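Prephenate dehydrogenase (Aquifex aeolicus, PDB 2G5C) probably catalyses the NAD(+)-dependent oxidative decarboxylation of prephenate to 4-hydroxyphenylpyruvate, a step in tyrosine biosynthesis. Local coordinates at residues A[18-23]-A[158-163]. Numbering follows the deposited sequence.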
ATOM      1  N   LYS A  18       6.412  18.133 -23.155  1.00 35.92           N
ATOM      2  CA  LYS A  18       7.844  17.889 -23.123  1.00 36.71           C
ATOM      3  C   LYS A  18       8.167  16.574 -23.811  1.00 37.63           C
ATOM      4  O   LYS A  18       9.161  16.466 -24.528  1.00 37.96           O
ATOM      5  CB  LYS A  18       8.337  17.867 -21.676  1.00 38.76           C
ATOM      6  CG  LYS A  18       8.037  19.150 -20.912  1.00 40.27           C
ATOM      7  CD  LYS A  18       8.573  19.107 -19.491  1.00 43.20           C
ATOM      8  CE  LYS A  18      10.093  19.071 -19.468  1.00 45.17           C
ATOM      9  NZ  LYS A  18      10.621  19.072 -18.076  1.00 47.88           N
ATOM     10  N   SER A  19       7.323  15.572 -23.595  1.00 38.77           N
ATOM     11  CA  SER A  19       7.541  14.275 -24.213  1.00 39.70           C
ATOM     12  C   SER A  19       7.440  14.430 -25.721  1.00 40.15           C
ATOM     13  O   SER A  19       8.084  13.701 -26.475  1.00 40.23           O
ATOM     14  CB  SER A  19       6.502  13.264 -23.723  1.00 41.02           C
ATOM     15  OG  SER A  19       6.643  13.014 -22.335  1.00 41.74           O
ATOM     16  N   LEU A  20       6.636  15.395 -26.151  1.00 40.49           N
ATOM     17  CA  LEU A  20       6.442  15.660 -27.569  1.00 41.33           C
ATOM     18  C   LEU A  20       7.722  16.162 -28.227  1.00 40.91           C
ATOM     19  O   LEU A  20       8.133  15.648 -29.266  1.00 40.44           O
ATOM     20  CB  LEU A  20       5.325  16.689 -27.768  1.00 42.44           C
ATOM     21  CG  LEU A  20       4.200  16.278 -28.723  1.00 43.93           C
ATOM     22  CD1 LEU A  20       4.765  15.946 -30.090  1.00 44.81           C
ATOM     23  CD2 LEU A  20       3.480  15.072 -28.159  1.00 45.60           C
ATOM     24  N   ARG A  21       8.343  17.170 -27.619  1.00 41.27           N
ATOM     25  CA  ARG A  21       9.579  17.743 -28.146  1.00 42.92           C
ATOM     26  C   ARG A  21      10.699  16.715 -28.224  1.00 44.33           C
ATOM     27  O   ARG A  21      11.283  16.500 -29.287  1.00 44.18           O
ATOM     28  CB  ARG A  21      10.045  18.907 -27.272  1.00 42.75           C
ATOM     29  CG  ARG A  21       9.197  20.154 -27.378  1.00 44.06           C
ATOM     30  CD  ARG A  21       9.221  20.718 -28.785  1.00 44.38           C
ATOM     31  NE  ARG A  21       8.433  21.943 -28.870  1.00 45.11           N
ATOM     32  CZ  ARG A  21       8.028  22.497 -30.008  1.00 44.97           C
ATOM     33  NH1 ARG A  21       8.336  21.935 -31.171  1.00 44.62           N
ATOM     34  NH2 ARG A  21       7.305  23.609 -29.979  1.00 44.09           N
ATOM     35  N   ARG A  22      11.003  16.094 -27.088  1.00 45.49           N
ATOM     36  CA  ARG A  22      12.057  15.088 -27.022  1.00 46.79           C
ATOM     37  C   ARG A  22      11.906  14.065 -28.139  1.00 46.70           C
ATOM     38  O   ARG A  22      12.893  13.622 -28.723  1.00 46.12           O
ATOM     39  CB  ARG A  22      12.022  14.362 -25.675  1.00 47.87           C
ATOM     40  CG  ARG A  22      13.089  13.281 -25.542  1.00 51.37           C
ATOM     41  CD  ARG A  22      12.819  12.307 -24.399  1.00 53.86           C
ATOM     42  NE  ARG A  22      11.796  11.307 -24.716  1.00 57.18           N
ATOM     43  CZ  ARG A  22      10.490  11.550 -24.788  1.00 57.82           C
ATOM     44  NH1 ARG A  22      10.022  12.770 -24.567  1.00 59.93           N
ATOM     45  NH2 ARG A  22       9.643  10.569 -25.072  1.00 58.29           N
ATOM     46  N   SER A  23      10.665  13.687 -28.429  1.00 47.59           N
ATOM     47  CA  SER A  23      10.397  12.709 -29.474  1.00 48.83           C
ATOM     48  C   SER A  23      10.735  13.246 -30.859  1.00 49.08           C
ATOM     49  O   SER A  23      10.658  12.517 -31.848  1.00 48.50           O
ATOM     50  CB  SER A  23       8.934  12.264 -29.427  1.00 49.07           C
ATOM     51  OG  SER A  23       8.683  11.490 -28.265  1.00 50.52           O
ATOM     52  N   LYS A 158      -2.947   6.983 -31.631  1.00 36.25           N
ATOM     53  CA  LYS A 158      -2.201   5.801 -31.212  1.00 37.06           C
ATOM     54  C   LYS A 158      -0.718   5.970 -31.514  1.00 37.32           C
ATOM     55  O   LYS A 158       0.129   5.786 -30.640  1.00 36.65           O
ATOM     56  CB  LYS A 158      -2.716   4.549 -31.928  1.00 39.34           C
ATOM     57  CG  LYS A 158      -1.885   3.303 -31.641  1.00 41.61           C
ATOM     58  CD  LYS A 158      -2.436   2.070 -32.343  1.00 44.24           C
ATOM     59  CE  LYS A 158      -1.556   0.853 -32.081  1.00 44.61           C
ATOM     60  NZ  LYS A 158      -2.045  -0.359 -32.795  1.00 47.67           N
ATOM     61  N   ARG A 159      -0.405   6.323 -32.756  1.00 38.09           N
ATOM     62  CA  ARG A 159       0.984   6.511 -33.159  1.00 39.61           C
ATOM     63  C   ARG A 159       1.693   7.573 -32.327  1.00 38.30           C
ATOM     64  O   ARG A 159       2.870   7.427 -32.004  1.00 37.71           O
ATOM     65  CB  ARG A 159       1.068   6.892 -34.641  1.00 42.77           C
ATOM     66  CG  ARG A 159       0.637   5.793 -35.601  1.00 48.03           C
ATOM     67  CD  ARG A 159       1.024   6.147 -37.038  1.00 52.53           C
ATOM     68  NE  ARG A 159       0.583   5.144 -38.006  1.00 56.06           N
ATOM     69  CZ  ARG A 159      -0.690   4.890 -38.295  1.00 57.71           C
ATOM     70  NH1 ARG A 159      -1.655   5.568 -37.689  1.00 58.67           N
ATOM     71  NH2 ARG A 159      -1.000   3.961 -39.193  1.00 57.61           N
ATOM     72  N   VAL A 160       0.976   8.644 -31.990  1.00 36.65           N
ATOM     73  CA  VAL A 160       1.549   9.729 -31.201  1.00 35.39           C
ATOM     74  C   VAL A 160       1.990   9.227 -29.829  1.00 35.39           C
ATOM     75  O   VAL A 160       3.117   9.474 -29.398  1.00 35.04           O
ATOM     76  CB  VAL A 160       0.535  10.875 -31.003  1.00 34.94           C
ATOM     77  CG1 VAL A 160       1.169  11.996 -30.191  1.00 35.29           C
ATOM     78  CG2 VAL A 160       0.069  11.393 -32.354  1.00 36.15           C
ATOM     79  N   TRP A 161       1.094   8.528 -29.142  1.00 34.74           N
ATOM     80  CA  TRP A 161       1.412   7.988 -27.826  1.00 35.37           C
ATOM     81  C   TRP A 161       2.623   7.066 -27.907  1.00 36.36           C
ATOM     82  O   TRP A 161       3.505   7.106 -27.051  1.00 36.14           O
ATOM     83  CB  TRP A 161       0.212   7.227 -27.272  1.00 32.18           C
ATOM     84  CG  TRP A 161      -0.817   8.112 -26.640  1.00 29.83           C
ATOM     85  CD1 TRP A 161      -2.137   8.200 -26.972  1.00 29.05           C
ATOM     86  CD2 TRP A 161      -0.628   8.980 -25.514  1.00 27.56           C
ATOM     87  NE1 TRP A 161      -2.783   9.062 -26.119  1.00 26.93           N
ATOM     88  CE2 TRP A 161      -1.880   9.553 -25.214  1.00 27.91           C
ATOM     89  CE3 TRP A 161       0.481   9.326 -24.728  1.00 27.46           C
ATOM     90  CZ2 TRP A 161      -2.060  10.457 -24.156  1.00 25.20           C
ATOM     91  CZ3 TRP A 161       0.304  10.223 -23.679  1.00 23.82           C
ATOM     92  CH2 TRP A 161      -0.958  10.776 -23.404  1.00 26.52           C
ATOM     93  N   GLU A 162       2.664   6.237 -28.943  1.00 38.27           N
ATOM     94  CA  GLU A 162       3.778   5.318 -29.133  1.00 41.26           C
ATOM     95  C   GLU A 162       5.065   6.103 -29.369  1.00 42.19           C
ATOM     96  O   GLU A 162       6.147   5.662 -28.985  1.00 42.77           O
ATOM     97  CB  GLU A 162       3.508   4.390 -30.324  1.00 41.62           C
ATOM     98  CG  GLU A 162       2.215   3.600 -30.204  1.00 42.87           C
ATOM     99  CD  GLU A 162       2.013   2.617 -31.343  1.00 43.94           C
ATOM    100  OE1 GLU A 162       1.924   3.051 -32.511  1.00 43.44           O
ATOM    101  OE2 GLU A 162       1.940   1.405 -31.065  1.00 45.56           O
ATOM    102  N   ASP A 163       4.942   7.267 -30.000  1.00 44.17           N
ATOM    103  CA  ASP A 163       6.101   8.107 -30.280  1.00 45.23           C
ATOM    104  C   ASP A 163       6.696   8.683 -29.005  1.00 44.87           C
ATOM    105  O   ASP A 163       7.847   9.115 -28.987  1.00 45.02           O
ATOM    106  CB  ASP A 163       5.725   9.238 -31.238  1.00 49.16           C
ATOM    107  CG  ASP A 163       5.615   8.767 -32.680  1.00 52.39           C
ATOM    108  OD1 ASP A 163       6.619   8.244 -33.210  1.00 54.79           O
ATOM    109  OD2 ASP A 163       4.529   8.916 -33.284  1.00 53.96           O
TER
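S23 and D163 meet where two helices of the Rossmann-type nucleotide-binding domain come to their C-terminal ends, helix 11-22 from the dinucleotide-binding strand-turn-helix and helix 151-163 from further along the chain. The two ends lie close, with the CA atoms of S23 and D163 6.3 Å apart. Only 118 Å² is buried between the segments, so this is a local touch of helix ends, backed by an apolar contact one turn earlier.

That buried side belongs to L20 and V160. CD2 of L20 reaches CG1 of V160 at 4.4 Å, a loose van der Waals approach of one methyl to another. The branched, uncharged side chains suit the place, since L20 also packs on F25 and V160 on F65 of strand 65-68. Beside V160, W161 turns its indole to the sheet and meets the rings of F16 and Y136 edge-to-face.

The close polar meeting lies toward the more exposed rim. With chi1 at -69°, S23 OG stands beside its own backbone N and anti to the carbonyl carbon, 2.6 Å from D163 O. The same hydroxyl is 2.9 Å from S19 O one turn back, and its single proton could serve either carbonyl. Small and polar, serine brings a hydroxyl on a single carbon between the two backbone oxygens. S19 O also accepts the backbone N-H of S23 at 3.2 Å and a weak, bent bond from R22 NH1, 2.9 Å away with an N-H...O angle of 122°.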